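Local coordinates for protein trans-4-hydroxy-L-proline dehydratase (Clostridioides difficile 70-100-2010, PDB 6VXC) that is a glycyl radical enzyme that dehydrates trans-4-hydroxy-L-proline to (S)-1-pyrroline-5-carboxylate during the anaerobic breakdown of hydroxyproline, at residues 66-71 and 538-543; 88-93 and 283-288; 191-196 and 268-273; 330-335 and 388-393. One frame throughout, in Å; residues are numbered along the deposited sequence.

In the fold
The four contacts tie together helices and loops of the pyruvate formate lyase-like part of the chain, away from C454, the probable cysteine radical site, and from G785, whose glycyl radical is absent from this structure. Interaction 2 is the hub. Its helix 276-293 touches interaction 3 where F285 CD2 comes 3.6 Å from P269 CD, and interaction 4 where W284 CE3 lies 3.8 Å from L334 CD1; its centre is about 15 Å from the centre of each. Interaction 1 joins the group through interaction 3, with L543 CD1 3.8 Å from F192 CE1, and its long chain loop encloses the other three contacts. Interactions 1 and 4 are the farthest apart, with centres about 33 Å from each other.

Interaction 1: 66-71 and 538-543; sequences VLRALS and HMPCPL
R68 and A69, on one side of helix 64-78, pack against P540 and P542, which stand two residues apart in the link between helices 506-538 and 542-546 of the pyruvate formate lyase-like region. The apolar contacts are made by carbons near the helix backbone. R68 CG lies 3.7 Å from P540 CG, and the two side chains cross at about a right angle, so the aliphatic root of the arginine rests on the pyrrolidine ring. One residue on, A69 CB meets P542 CG at 3.9 Å, a pair that brings the helix close to the start of helix 542-546.

The polar part is carried by water. No direct hydrogen bond joins the segments; instead water 1 accepts from R68 NE at 2.7 Å and donates to P540 O at 2.9 Å, sitting at the edge of the guanidinium and in its plane. The arginine chain bends at chi2 (-64°) and again at chi3 (-55°), which folds it over and brings NE to the water while CG stays on the proline. Its two terminal nitrogens are held elsewhere: NH1 forms a salt bridge with E105 and NH2 a hydrogen bond with Y55. The buried guanidinium is thus fixed from several directions, and its positive charge is probably balanced by E105.

C541, between the two prolines, is the N-cap of helix 542-546, whose first turn is bound to E293 through L543 N. Helix 46-58 packs beside helix 64-78 at R68 and S71, while I226 and A223 of helix 214-248 meet A69 and P542, respectively.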
loop_
_atom_site.group_PDB
_atom_site.type_symbol
_atom_site.label_atom_id
_atom_site.label_comp_id
_atom_site.label_asym_id
_atom_site.label_seq_id
_atom_site.Cartn_x
_atom_site.Cartn_y
_atom_site.Cartn_z
ATOM N N VAL A 66 4.834 27.400 -1.550
ATOM C CA VAL A 66 5.404 27.938 -2.779
ATOM C C VAL A 66 6.808 27.387 -3.008
ATOM O O VAL A 66 7.197 27.100 -4.144
ATOM C CB VAL A 66 5.383 29.476 -2.748
ATOM C CG1 VAL A 66 6.174 30.043 -3.915
ATOM C CG2 VAL A 66 3.942 29.988 -2.795
ATOM N N LEU A 67 7.592 27.234 -1.938
ATOM C CA LEU A 67 8.921 26.643 -2.074
ATOM C C LEU A 67 8.856 25.243 -2.681
ATOM O O LEU A 67 9.645 24.903 -3.567
ATOM C CB LEU A 67 9.628 26.609 -0.717
ATOM C CG LEU A 67 10.965 25.870 -0.627
ATOM C CD1 LEU A 67 11.963 26.444 -1.580
ATOM C CD2 LEU A 67 11.487 25.998 0.776
ATOM N N ARG A 68 7.941 24.407 -2.198
ATOM C CA ARG A 68 7.797 23.071 -2.772
ATOM C C ARG A 68 7.399 23.145 -4.245
ATOM O O ARG A 68 7.960 22.439 -5.087
ATOM C CB ARG A 68 6.755 22.275 -1.986
ATOM C CG ARG A 68 7.083 22.066 -0.513
ATOM C CD ARG A 68 8.340 21.236 -0.328
ATOM N NE ARG A 68 8.245 19.960 -1.029
ATOM C CZ ARG A 68 9.269 19.143 -1.239
ATOM N NH1 ARG A 68 9.080 18.019 -1.899
ATOM N NH2 ARG A 68 10.486 19.463 -0.802
ATOM N N ALA A 69 6.437 24.006 -4.576
ATOM C CA ALA A 69 5.987 24.115 -5.963
ATOM C C ALA A 69 7.102 24.629 -6.875
ATOM O O ALA A 69 7.322 24.097 -7.970
ATOM C CB ALA A 69 4.763 25.025 -6.039
ATOM N N LEU A 70 7.816 25.674 -6.434
ATOM C CA LEU A 70 8.940 26.189 -7.212
ATOM C C LEU A 70 10.043 25.144 -7.348
ATOM O O LEU A 70 10.701 25.060 -8.388
ATOM C CB LEU A 70 9.488 27.468 -6.575
ATOM C CG LEU A 70 8.629 28.727 -6.685
ATOM C CD1 LEU A 70 9.197 29.879 -5.829
ATOM C CD2 LEU A 70 8.477 29.135 -8.142
ATOM N N SER A 71 10.268 24.344 -6.304
ATOM C CA SER A 71 11.283 23.300 -6.406
ATOM C C SER A 71 10.859 22.213 -7.388
ATOM O O SER A 71 11.677 21.733 -8.179
ATOM C CB SER A 71 11.558 22.696 -5.028
ATOM O OG SER A 71 12.063 23.681 -4.150
ATOM N N HIS A 538 5.802 20.922 6.444
ATOM C CA HIS A 538 7.039 20.755 5.698
ATOM C C HIS A 538 6.915 19.834 4.491
ATOM O O HIS A 538 7.849 19.771 3.693
ATOM C CB HIS A 538 8.142 20.225 6.631
ATOM C CG HIS A 538 8.331 21.066 7.858
ATOM N ND1 HIS A 538 9.012 22.263 7.841
ATOM C CD2 HIS A 538 7.905 20.896 9.130
ATOM C CE1 HIS A 538 9.000 22.791 9.053
ATOM N NE2 HIS A 538 8.335 21.981 9.855
ATOM N N MET A 539 5.808 19.120 4.334
ATOM C CA MET A 539 5.592 18.314 3.133
ATOM C C MET A 539 4.317 18.700 2.397
ATOM O O MET A 539 3.575 17.808 1.968
ATOM C CB MET A 539 5.493 16.828 3.474
ATOM C CG MET A 539 6.733 16.159 3.988
ATOM S SD MET A 539 6.304 14.422 4.273
ATOM C CE MET A 539 7.418 13.996 5.601
ATOM N N PRO A 540 3.997 19.982 2.241
ATOM C CA PRO A 540 2.818 20.315 1.445
ATOM C C PRO A 540 3.017 19.787 0.038
ATOM O O PRO A 540 4.138 19.652 -0.443
ATOM C CB PRO A 540 2.771 21.846 1.483
ATOM C CG PRO A 540 4.176 22.257 1.724
ATOM C CD PRO A 540 4.764 21.185 2.611
ATOM N N CYS A 541 1.925 19.412 -0.600
ATOM C CA CYS A 541 1.988 18.800 -1.926
ATOM C C CYS A 541 1.047 19.548 -2.856
ATOM O O CYS A 541 -0.057 19.077 -3.145
ATOM C CB CYS A 541 1.673 17.300 -1.851
ATOM S SG CYS A 541 0.216 16.889 -0.836
ATOM N N PRO A 542 1.459 20.721 -3.354
ATOM C CA PRO A 542 0.564 21.493 -4.235
ATOM C C PRO A 542 0.144 20.736 -5.483
ATOM O O PRO A 542 -0.995 20.911 -5.930
ATOM C CB PRO A 542 1.386 22.739 -4.607
ATOM C CG PRO A 542 2.597 22.709 -3.753
ATOM C CD PRO A 542 2.784 21.330 -3.203
ATOM N N LEU A 543 1.001 19.901 -6.068
ATOM C CA LEU A 543 0.549 19.180 -7.257
ATOM C C LEU A 543 -0.594 18.233 -6.904
ATOM O O LEU A 543 -1.676 18.313 -7.489
ATOM C CB LEU A 543 1.701 18.424 -7.930
ATOM C CG LEU A 543 1.289 17.576 -9.147
ATOM C CD1 LEU A 543 0.660 18.468 -10.234
ATOM C CD2 LEU A 543 2.474 16.783 -9.743
HETATM O O HOH W 1 6.143 18.730 -2.248
#

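Interaction 2: 88-93 and 283-288; sequences LIVGEK and YWFVHI
W284 and G91 join helix 276-293 to the extended loop 88-93, a helix-against-loop contact buried within the pyruvate formate lyase-like fold. The packing is tightest at G91. W284 NE1 donates to G91 O over 2.9 Å in a nearly straight bond (171°), with the oxygen close to the indole plane, although the donor stands above the carbonyl plane of the glycine. V90 O also lies at the edge of the indole, 3.4 Å from W284 CD1. The indole reaches the loop because its CG is anti to the backbone N (chi1 -171°). I288 CD1 comes 3.9 Å from G91 C, and G91, with its positive phi, sits against both W284 and I288.

Contacts spread out away from this centre. I89 CG2 leans on W284 CB at 3.8 Å, and V90 CG2 runs beside F285, reaching CZ at 4.0 Å. E92 turns from the helix, its carboxylate bound to K337, N340 and Q341; the K93 chain leads away after its CG has met I288. All touching residues are buried, so wider spacing, not exposure, marks the looser part. At the far end, I288 CD1 lies 3.5 Å from K93 N.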
loop_
_atom_site.group_PDB
_atom_site.type_symbol
_atom_site.label_atom_id
_atom_site.label_comp_id
_atom_site.label_asym_id
_atom_site.label_seq_id
_atom_site.Cartn_x
_atom_site.Cartn_y
_atom_site.Cartn_z
ATOM N N LEU A 88 4.910 3.770 -26.505
ATOM C CA LEU A 88 3.783 4.612 -26.863
ATOM C C LEU A 88 3.381 5.558 -25.742
ATOM O O LEU A 88 2.882 6.648 -26.022
ATOM C CB LEU A 88 2.576 3.746 -27.257
ATOM C CG LEU A 88 2.655 2.893 -28.537
ATOM C CD1 LEU A 88 1.430 2.000 -28.700
ATOM C CD2 LEU A 88 2.809 3.778 -29.769
ATOM N N ILE A 89 3.595 5.160 -24.486
ATOM C CA ILE A 89 3.401 6.003 -23.306
ATOM C C ILE A 89 4.775 6.321 -22.738
ATOM O O ILE A 89 5.569 5.406 -22.509
ATOM C CB ILE A 89 2.536 5.292 -22.245
ATOM C CG1 ILE A 89 1.186 4.893 -22.830
ATOM C CG2 ILE A 89 2.364 6.175 -20.978
ATOM C CD1 ILE A 89 0.366 6.064 -23.319
ATOM N N VAL A 90 5.040 7.601 -22.451
ATOM C CA VAL A 90 6.375 8.038 -22.050
ATOM C C VAL A 90 6.341 8.651 -20.654
ATOM O O VAL A 90 5.316 9.173 -20.193
ATOM C CB VAL A 90 6.991 9.047 -23.051
ATOM C CG1 VAL A 90 7.113 8.430 -24.449
ATOM C CG2 VAL A 90 6.178 10.328 -23.065
ATOM N N GLY A 91 7.495 8.596 -19.994
ATOM C CA GLY A 91 7.678 9.119 -18.652
ATOM C C GLY A 91 8.318 8.104 -17.717
ATOM O O GLY A 91 7.833 6.974 -17.582
ATOM N N GLU A 92 9.419 8.493 -17.077
ATOM C CA GLU A 92 10.117 7.683 -16.085
ATOM C C GLU A 92 10.370 8.548 -14.851
ATOM O O GLU A 92 10.659 9.739 -14.978
ATOM C CB GLU A 92 11.454 7.137 -16.629
ATOM C CG GLU A 92 11.360 6.100 -17.763
ATOM C CD GLU A 92 10.961 4.695 -17.284
ATOM O OE1 GLU A 92 11.137 4.401 -16.081
ATOM O OE2 GLU A 92 10.484 3.888 -18.121
ATOM N N LYS A 93 10.248 7.954 -13.660
ATOM C CA LYS A 93 10.574 8.697 -12.446
ATOM C C LYS A 93 12.053 9.065 -12.409
ATOM O O LYS A 93 12.404 10.214 -12.129
ATOM C CB LYS A 93 10.200 7.893 -11.200
ATOM C CG LYS A 93 8.706 7.758 -10.940
ATOM C CD LYS A 93 8.412 6.856 -9.734
ATOM C CE LYS A 93 8.872 7.502 -8.417
ATOM N NZ LYS A 93 8.865 6.555 -7.268
ATOM N N TYR A 283 -2.879 10.251 -17.400
ATOM C CA TYR A 283 -2.729 9.598 -16.109
ATOM C C TYR A 283 -1.258 9.382 -15.782
ATOM O O TYR A 283 -0.819 9.666 -14.662
ATOM C CB TYR A 283 -3.470 8.255 -16.029
ATOM C CG TYR A 283 -2.984 7.587 -14.765
ATOM C CD1 TYR A 283 -3.475 7.975 -13.526
ATOM C CD2 TYR A 283 -1.913 6.707 -14.794
ATOM C CE1 TYR A 283 -2.975 7.440 -12.367
ATOM C CE2 TYR A 283 -1.399 6.172 -13.628
ATOM C CZ TYR A 283 -1.931 6.554 -12.424
ATOM O OH TYR A 283 -1.429 6.031 -11.275
ATOM N N TRP A 284 -0.476 8.875 -16.749
ATOM C CA TRP A 284 0.901 8.511 -16.437
ATOM C C TRP A 284 1.758 9.733 -16.120
ATOM O O TRP A 284 2.643 9.662 -15.260
ATOM C CB TRP A 284 1.533 7.689 -17.569
ATOM C CG TRP A 284 2.855 7.160 -17.097
ATOM C CD1 TRP A 284 4.091 7.485 -17.569
ATOM C CD2 TRP A 284 3.069 6.261 -15.996
ATOM N NE1 TRP A 284 5.058 6.835 -16.848
ATOM C CE2 TRP A 284 4.460 6.070 -15.879
ATOM C CE3 TRP A 284 2.219 5.587 -15.114
ATOM C CZ2 TRP A 284 5.023 5.250 -14.905
ATOM C CZ3 TRP A 284 2.780 4.759 -14.146
ATOM C CH2 TRP A 284 4.171 4.603 -14.051
ATOM N N PHE A 285 1.531 10.855 -16.815
ATOM C CA PHE A 285 2.239 12.090 -16.479
ATOM C C PHE A 285 1.916 12.535 -15.056
ATOM O O PHE A 285 2.808 12.932 -14.295
ATOM C CB PHE A 285 1.879 13.196 -17.477
ATOM C CG PHE A 285 2.691 13.175 -18.753
ATOM C CD1 PHE A 285 3.995 12.685 -18.766
ATOM C CD2 PHE A 285 2.155 13.680 -19.936
ATOM C CE1 PHE A 285 4.748 12.676 -19.945
ATOM C CE2 PHE A 285 2.901 13.679 -21.126
ATOM C CZ PHE A 285 4.200 13.180 -21.131
ATOM N N VAL A 286 0.635 12.502 -14.693
ATOM C CA VAL A 286 0.233 12.832 -13.329
ATOM C C VAL A 286 0.905 11.881 -12.342
ATOM O O VAL A 286 1.377 12.298 -11.283
ATOM C CB VAL A 286 -1.303 12.796 -13.190
ATOM C CG1 VAL A 286 -1.714 12.974 -11.732
ATOM C CG2 VAL A 286 -1.977 13.839 -14.078
ATOM N N HIS A 287 0.962 10.593 -12.679
ATOM C CA HIS A 287 1.640 9.616 -11.828
ATOM C C HIS A 287 3.113 9.982 -11.623
ATOM O O HIS A 287 3.588 10.069 -10.487
ATOM C CB HIS A 287 1.502 8.221 -12.456
ATOM C CG HIS A 287 2.111 7.115 -11.657
ATOM N ND1 HIS A 287 1.359 6.123 -11.065
ATOM C CD2 HIS A 287 3.405 6.805 -11.400
ATOM C CE1 HIS A 287 2.158 5.276 -10.443
ATOM N NE2 HIS A 287 3.406 5.659 -10.638
ATOM N N ILE A 288 3.837 10.244 -12.713
ATOM C CA ILE A 288 5.230 10.670 -12.606
ATOM C C ILE A 288 5.326 11.922 -11.746
ATOM O O ILE A 288 6.246 12.074 -10.938
ATOM C CB ILE A 288 5.831 10.913 -14.004
ATOM C CG1 ILE A 288 5.909 9.596 -14.781
ATOM C CG2 ILE A 288 7.219 11.551 -13.901
ATOM C CD1 ILE A 288 6.794 8.587 -14.113
#

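Interaction 3: 191-196 and 268-273; sequences GFLDLK and VPAHKP
F192 and L193, at the first turn of helix 192-205, donate their backbone N-H groups to the loop 268-273. F192 N binds P269 O at 3.0 Å, and L193 N binds A270 O at 3.0 Å (164°), in the carbonyl plane and on a lone pair. Consecutive carbonyls thus satisfy consecutive amides that, at a helix start, have no acceptor in the preceding turn. G191, the N-cap, sends its own N-H to D194 OD2 at 3.0 Å, on the anti side and tilted out of the carboxylate plane. The same oxygen takes a bond from water 2, which in turn accepts from K272 N; one carboxylate oxygen therefore serves both the helix start and the loop.

Side chains add contacts around these bonds. F192 CD2 lies 3.7 Å from P269 CB, with P269 O at the ring edge, and L193 CD1 touches A270 CB and H271 NE2, the latter at 3.7 Å. H271 ND1 is bound back to V267 O. A cis peptide precedes P269, next to these accepting carbonyls. Loop carbonyls therefore help cap the helix, and their partial negative charge probably interacts favourably with the positive, amino-terminal end of the helix dipole.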
loop_
_atom_site.group_PDB
_atom_site.type_symbol
_atom_site.label_atom_id
_atom_site.label_comp_id
_atom_site.label_asym_id
_atom_site.label_seq_id
_atom_site.Cartn_x
_atom_site.Cartn_y
_atom_site.Cartn_z
ATOM N N GLY A 191 -7.638 19.722 -18.085
ATOM C CA GLY A 191 -6.195 19.784 -18.120
ATOM C C GLY A 191 -5.691 20.709 -17.030
ATOM O O GLY A 191 -6.466 21.305 -16.291
ATOM N N PHE A 192 -4.365 20.812 -16.922
ATOM C CA PHE A 192 -3.797 21.658 -15.884
ATOM C C PHE A 192 -3.890 23.146 -16.203
ATOM O O PHE A 192 -3.829 23.966 -15.277
ATOM C CB PHE A 192 -2.358 21.231 -15.600
ATOM C CG PHE A 192 -2.295 19.983 -14.773
ATOM C CD1 PHE A 192 -2.355 20.051 -13.388
ATOM C CD2 PHE A 192 -2.244 18.733 -15.379
ATOM C CE1 PHE A 192 -2.339 18.885 -12.612
ATOM C CE2 PHE A 192 -2.225 17.565 -14.608
ATOM C CZ PHE A 192 -2.273 17.640 -13.231
ATOM N N LEU A 193 -4.073 23.515 -17.475
ATOM C CA LEU A 193 -4.421 24.895 -17.782
ATOM C C LEU A 193 -5.812 25.228 -17.269
ATOM O O LEU A 193 -6.041 26.342 -16.789
ATOM C CB LEU A 193 -4.334 25.157 -19.284
ATOM C CG LEU A 193 -2.940 25.109 -19.869
ATOM C CD1 LEU A 193 -3.038 25.197 -21.376
ATOM C CD2 LEU A 193 -2.089 26.246 -19.301
ATOM N N ASP A 194 -6.752 24.279 -17.369
ATOM C CA ASP A 194 -8.088 24.480 -16.800
ATOM C C ASP A 194 -8.027 24.646 -15.285
ATOM O O ASP A 194 -8.705 25.507 -14.709
ATOM C CB ASP A 194 -9.002 23.301 -17.124
ATOM C CG ASP A 194 -9.292 23.152 -18.599
ATOM O OD1 ASP A 194 -9.463 24.179 -19.294
ATOM O OD2 ASP A 194 -9.364 21.986 -19.053
ATOM N N LEU A 195 -7.287 23.761 -14.610
ATOM C CA LEU A 195 -7.202 23.839 -13.158
ATOM C C LEU A 195 -6.566 25.155 -12.752
ATOM O O LEU A 195 -7.009 25.801 -11.800
ATOM C CB LEU A 195 -6.405 22.647 -12.619
ATOM C CG LEU A 195 -7.059 21.264 -12.813
ATOM C CD1 LEU A 195 -6.087 20.106 -12.543
ATOM C CD2 LEU A 195 -8.263 21.127 -11.912
ATOM N N LYS A 196 -5.561 25.605 -13.507
ATOM C CA LYS A 196 -4.947 26.889 -13.182
ATOM C C LYS A 196 -5.959 28.028 -13.268
ATOM O O LYS A 196 -5.987 28.905 -12.405
ATOM C CB LYS A 196 -3.752 27.158 -14.090
ATOM C CG LYS A 196 -2.983 28.388 -13.652
ATOM C CD LYS A 196 -1.778 28.662 -14.514
ATOM C CE LYS A 196 -1.133 29.982 -14.106
ATOM N NZ LYS A 196 0.045 30.283 -14.945
ATOM N N VAL A 268 -1.836 16.724 -23.694
ATOM C CA VAL A 268 -1.754 16.466 -22.263
ATOM C C VAL A 268 -0.319 16.614 -21.773
ATOM O O VAL A 268 0.622 16.283 -22.483
ATOM C CB VAL A 268 -2.328 15.061 -21.936
ATOM C CG1 VAL A 268 -3.767 14.957 -22.415
ATOM C CG2 VAL A 268 -1.450 13.935 -22.534
ATOM N N PRO A 269 -0.144 17.066 -20.525
ATOM C CA PRO A 269 -1.197 17.348 -19.537
ATOM C C PRO A 269 -1.794 18.754 -19.532
ATOM O O PRO A 269 -2.650 19.027 -18.694
ATOM C CB PRO A 269 -0.491 17.078 -18.204
ATOM C CG PRO A 269 0.971 17.165 -18.470
ATOM C CD PRO A 269 1.210 17.189 -19.956
ATOM N N ALA A 270 -1.387 19.609 -20.471
ATOM C CA ALA A 270 -1.864 20.992 -20.477
ATOM C C ALA A 270 -3.371 21.062 -20.670
ATOM O O ALA A 270 -4.045 21.875 -20.029
ATOM C CB ALA A 270 -1.143 21.798 -21.559
ATOM N N HIS A 271 -3.917 20.213 -21.544
ATOM C CA HIS A 271 -5.339 20.194 -21.861
ATOM C C HIS A 271 -5.952 18.852 -21.473
ATOM O O HIS A 271 -5.251 17.854 -21.318
ATOM C CB HIS A 271 -5.584 20.436 -23.351
ATOM C CG HIS A 271 -4.921 21.666 -23.879
ATOM N ND1 HIS A 271 -3.678 21.643 -24.471
ATOM C CD2 HIS A 271 -5.311 22.959 -23.874
ATOM C CE1 HIS A 271 -3.345 22.868 -24.838
ATOM N NE2 HIS A 271 -4.316 23.687 -24.483
ATOM N N LYS A 272 -7.272 18.835 -21.345
ATOM C CA LYS A 272 -7.953 17.597 -21.009
ATOM C C LYS A 272 -7.737 16.577 -22.127
ATOM O O LYS A 272 -7.602 16.941 -23.300
ATOM C CB LYS A 272 -9.452 17.819 -20.787
ATOM C CG LYS A 272 -10.309 17.992 -22.036
ATOM C CD LYS A 272 -11.803 17.945 -21.691
ATOM C CE LYS A 272 -12.699 18.363 -22.863
ATOM N NZ LYS A 272 -12.762 19.838 -23.052
ATOM N N PRO A 273 -7.647 15.295 -21.786
ATOM C CA PRO A 273 -7.466 14.272 -22.825
ATOM C C PRO A 273 -8.693 14.188 -23.722
ATOM O O PRO A 273 -9.824 14.335 -23.267
ATOM C CB PRO A 273 -7.264 12.980 -22.020
ATOM C CG PRO A 273 -7.967 13.242 -20.733
ATOM C CD PRO A 273 -7.750 14.711 -20.437
HETATM O O HOH W 2 -8.698 21.430 -21.564
#

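Interaction 4: 330-335 and 388-393; sequences LLECLW and DEMKLI
The bend at chi2 (-51°) sets the sulfur of M390, at the C-terminal end of helix 378-390, against E332 of helix 324-339, and that at chi3 (-77°) turns its methyl CE to 4.0 Å from E332 O. E332 itself is extended beyond CG (chi2 -178°), presenting its aliphatic stretch to the methionine before the carboxylate continues past it. M390 SD comes 3.6 Å from E332 CG and 3.7 Å from E332 CD, and the two chains cross at a slant.

A turn later, W335 CD1 lies 4.2 Å from M390 CB, and L392 CD1 comes 4.0 Å from W335 O while also approaching W335 CB. L392 follows K391, which takes a positive phi as the chain leaves the helix, and the L392 side chain points back toward helix 324-339.

The polar ends look elsewhere. E332 OE1 is bound by T29, and OE2 by T25 and Q328; E389 OE2 receives the N-H of G24. Beyond the helix end, R33 of helix 27-38 binds the carbonyls of M390 and K391. The carboxylates of E332 and E389 keep apart, with E332 OE2 5.7 Å from E389 OE1. With no hydrogen bond across it, the packing of the two helices rests on sulfur and carbon contacts, while the hydroxyls of T25 and T29 and the side-chain amide of Q328 hold the buried E332 carboxylate and probably soften the repulsion between the two acids.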
loop_
_atom_site.group_PDB
_atom_site.type_symbol
_atom_site.label_atom_id
_atom_site.label_comp_id
_atom_site.label_asym_id
_atom_site.label_seq_id
_atom_site.Cartn_x
_atom_site.Cartn_y
_atom_site.Cartn_z
ATOM N N LEU A 330 -2.006 -0.440 -25.662
ATOM C CA LEU A 330 -1.704 0.737 -24.853
ATOM C C LEU A 330 -1.674 0.389 -23.367
ATOM O O LEU A 330 -0.832 0.898 -22.627
ATOM C CB LEU A 330 -2.708 1.852 -25.141
ATOM C CG LEU A 330 -2.491 2.536 -26.490
ATOM C CD1 LEU A 330 -3.701 3.350 -26.920
ATOM C CD2 LEU A 330 -1.250 3.411 -26.438
ATOM N N LEU A 331 -2.578 -0.481 -22.918
ATOM C CA LEU A 331 -2.577 -0.891 -21.518
ATOM C C LEU A 331 -1.389 -1.781 -21.185
ATOM O O LEU A 331 -0.867 -1.712 -20.072
ATOM C CB LEU A 331 -3.885 -1.599 -21.166
ATOM C CG LEU A 331 -5.056 -0.635 -21.009
ATOM C CD1 LEU A 331 -6.349 -1.370 -20.796
ATOM C CD2 LEU A 331 -4.781 0.336 -19.852
ATOM N N GLU A 332 -0.953 -2.628 -22.119
ATOM C CA GLU A 332 0.269 -3.389 -21.879
ATOM C C GLU A 332 1.459 -2.457 -21.750
ATOM O O GLU A 332 2.339 -2.675 -20.913
ATOM C CB GLU A 332 0.489 -4.430 -22.989
ATOM C CG GLU A 332 -0.479 -5.616 -22.850
ATOM C CD GLU A 332 -0.320 -6.743 -23.887
ATOM O OE1 GLU A 332 0.632 -6.727 -24.705
ATOM O OE2 GLU A 332 -1.179 -7.656 -23.861
ATOM N N CYS A 333 1.480 -1.388 -22.542
ATOM C CA CYS A 333 2.505 -0.366 -22.366
ATOM C C CYS A 333 2.428 0.252 -20.977
ATOM O O CYS A 333 3.449 0.399 -20.301
ATOM C CB CYS A 333 2.373 0.715 -23.445
ATOM S SG CYS A 333 2.858 0.232 -25.119
ATOM N N LEU A 334 1.221 0.632 -20.545
ATOM C CA LEU A 334 1.016 1.177 -19.204
ATOM C C LEU A 334 1.521 0.225 -18.122
ATOM O O LEU A 334 2.206 0.645 -17.181
ATOM C CB LEU A 334 -0.465 1.486 -18.986
ATOM C CG LEU A 334 -0.748 2.143 -17.624
ATOM C CD1 LEU A 334 0.092 3.418 -17.454
ATOM C CD2 LEU A 334 -2.220 2.446 -17.449
ATOM N N TRP A 335 1.166 -1.061 -18.230
ATOM C CA TRP A 335 1.608 -2.049 -17.250
ATOM C C TRP A 335 3.123 -2.040 -17.112
ATOM O O TRP A 335 3.662 -2.032 -15.996
ATOM C CB TRP A 335 1.112 -3.446 -17.652
ATOM C CG TRP A 335 -0.033 -3.954 -16.805
ATOM C CD1 TRP A 335 -0.071 -5.110 -16.109
ATOM C CD2 TRP A 335 -1.279 -3.292 -16.545
ATOM N NE1 TRP A 335 -1.258 -5.228 -15.434
ATOM C CE2 TRP A 335 -2.021 -4.125 -15.687
ATOM C CE3 TRP A 335 -1.847 -2.089 -16.972
ATOM C CZ2 TRP A 335 -3.298 -3.798 -15.243
ATOM C CZ3 TRP A 335 -3.120 -1.753 -16.520
ATOM C CH2 TRP A 335 -3.831 -2.606 -15.671
ATOM N N ASP A 388 -3.217 -10.904 -17.253
ATOM C CA ASP A 388 -2.947 -12.316 -17.513
ATOM C C ASP A 388 -1.718 -12.479 -18.406
ATOM O O ASP A 388 -0.756 -13.167 -18.049
ATOM C CB ASP A 388 -4.199 -12.913 -18.163
ATOM C CG ASP A 388 -4.225 -14.429 -18.210
ATOM O OD1 ASP A 388 -3.408 -15.105 -17.547
ATOM O OD2 ASP A 388 -5.125 -14.941 -18.923
ATOM N N GLU A 389 -1.703 -11.788 -19.548
ATOM C CA GLU A 389 -0.581 -11.915 -20.474
ATOM C C GLU A 389 0.721 -11.398 -19.865
ATOM O O GLU A 389 1.756 -12.065 -19.936
ATOM C CB GLU A 389 -0.878 -11.165 -21.774
ATOM C CG GLU A 389 0.298 -11.200 -22.767
ATOM C CD GLU A 389 0.544 -12.594 -23.341
ATOM O OE1 GLU A 389 -0.447 -13.307 -23.592
ATOM O OE2 GLU A 389 1.715 -12.972 -23.524
ATOM N N MET A 390 0.697 -10.201 -19.271
ATOM C CA MET A 390 1.950 -9.552 -18.873
ATOM C C MET A 390 2.617 -10.220 -17.665
ATOM O O MET A 390 3.851 -10.236 -17.576
ATOM C CB MET A 390 1.701 -8.072 -18.580
ATOM C CG MET A 390 1.217 -7.269 -19.804
ATOM S SD MET A 390 2.237 -7.468 -21.285
ATOM C CE MET A 390 3.625 -6.423 -20.895
ATOM N N LYS A 391 1.837 -10.764 -16.741
ATOM C CA LYS A 391 2.340 -11.409 -15.529
ATOM C C LYS A 391 3.446 -10.574 -14.859
ATOM O O LYS A 391 4.555 -11.038 -14.601
ATOM C CB LYS A 391 2.818 -12.829 -15.841
ATOM C CG LYS A 391 2.976 -13.717 -14.596
ATOM C CD LYS A 391 3.458 -15.144 -14.906
ATOM C CE LYS A 391 3.660 -15.931 -13.611
ATOM N NZ LYS A 391 3.914 -17.393 -13.807
ATOM N N LEU A 392 3.101 -9.317 -14.555
ATOM C CA LEU A 392 3.992 -8.382 -13.870
ATOM C C LEU A 392 3.464 -8.082 -12.473
ATOM O O LEU A 392 2.255 -7.926 -12.276
ATOM C CB LEU A 392 4.127 -7.075 -14.656
ATOM C CG LEU A 392 4.733 -7.182 -16.068
ATOM C CD1 LEU A 392 4.600 -5.852 -16.805
ATOM C CD2 LEU A 392 6.193 -7.681 -16.050
ATOM N N ILE A 393 4.371 -8.010 -11.493
ATOM C CA ILE A 393 3.927 -7.784 -10.115
ATOM C C ILE A 393 3.589 -6.330 -9.828
ATOM O O ILE A 393 2.983 -6.043 -8.789
ATOM C CB ILE A 393 4.958 -8.300 -9.087
ATOM C CG1 ILE A 393 6.320 -7.628 -9.257
ATOM C CG2 ILE A 393 5.068 -9.813 -9.147
ATOM C CD1 ILE A 393 7.345 -8.115 -8.233
#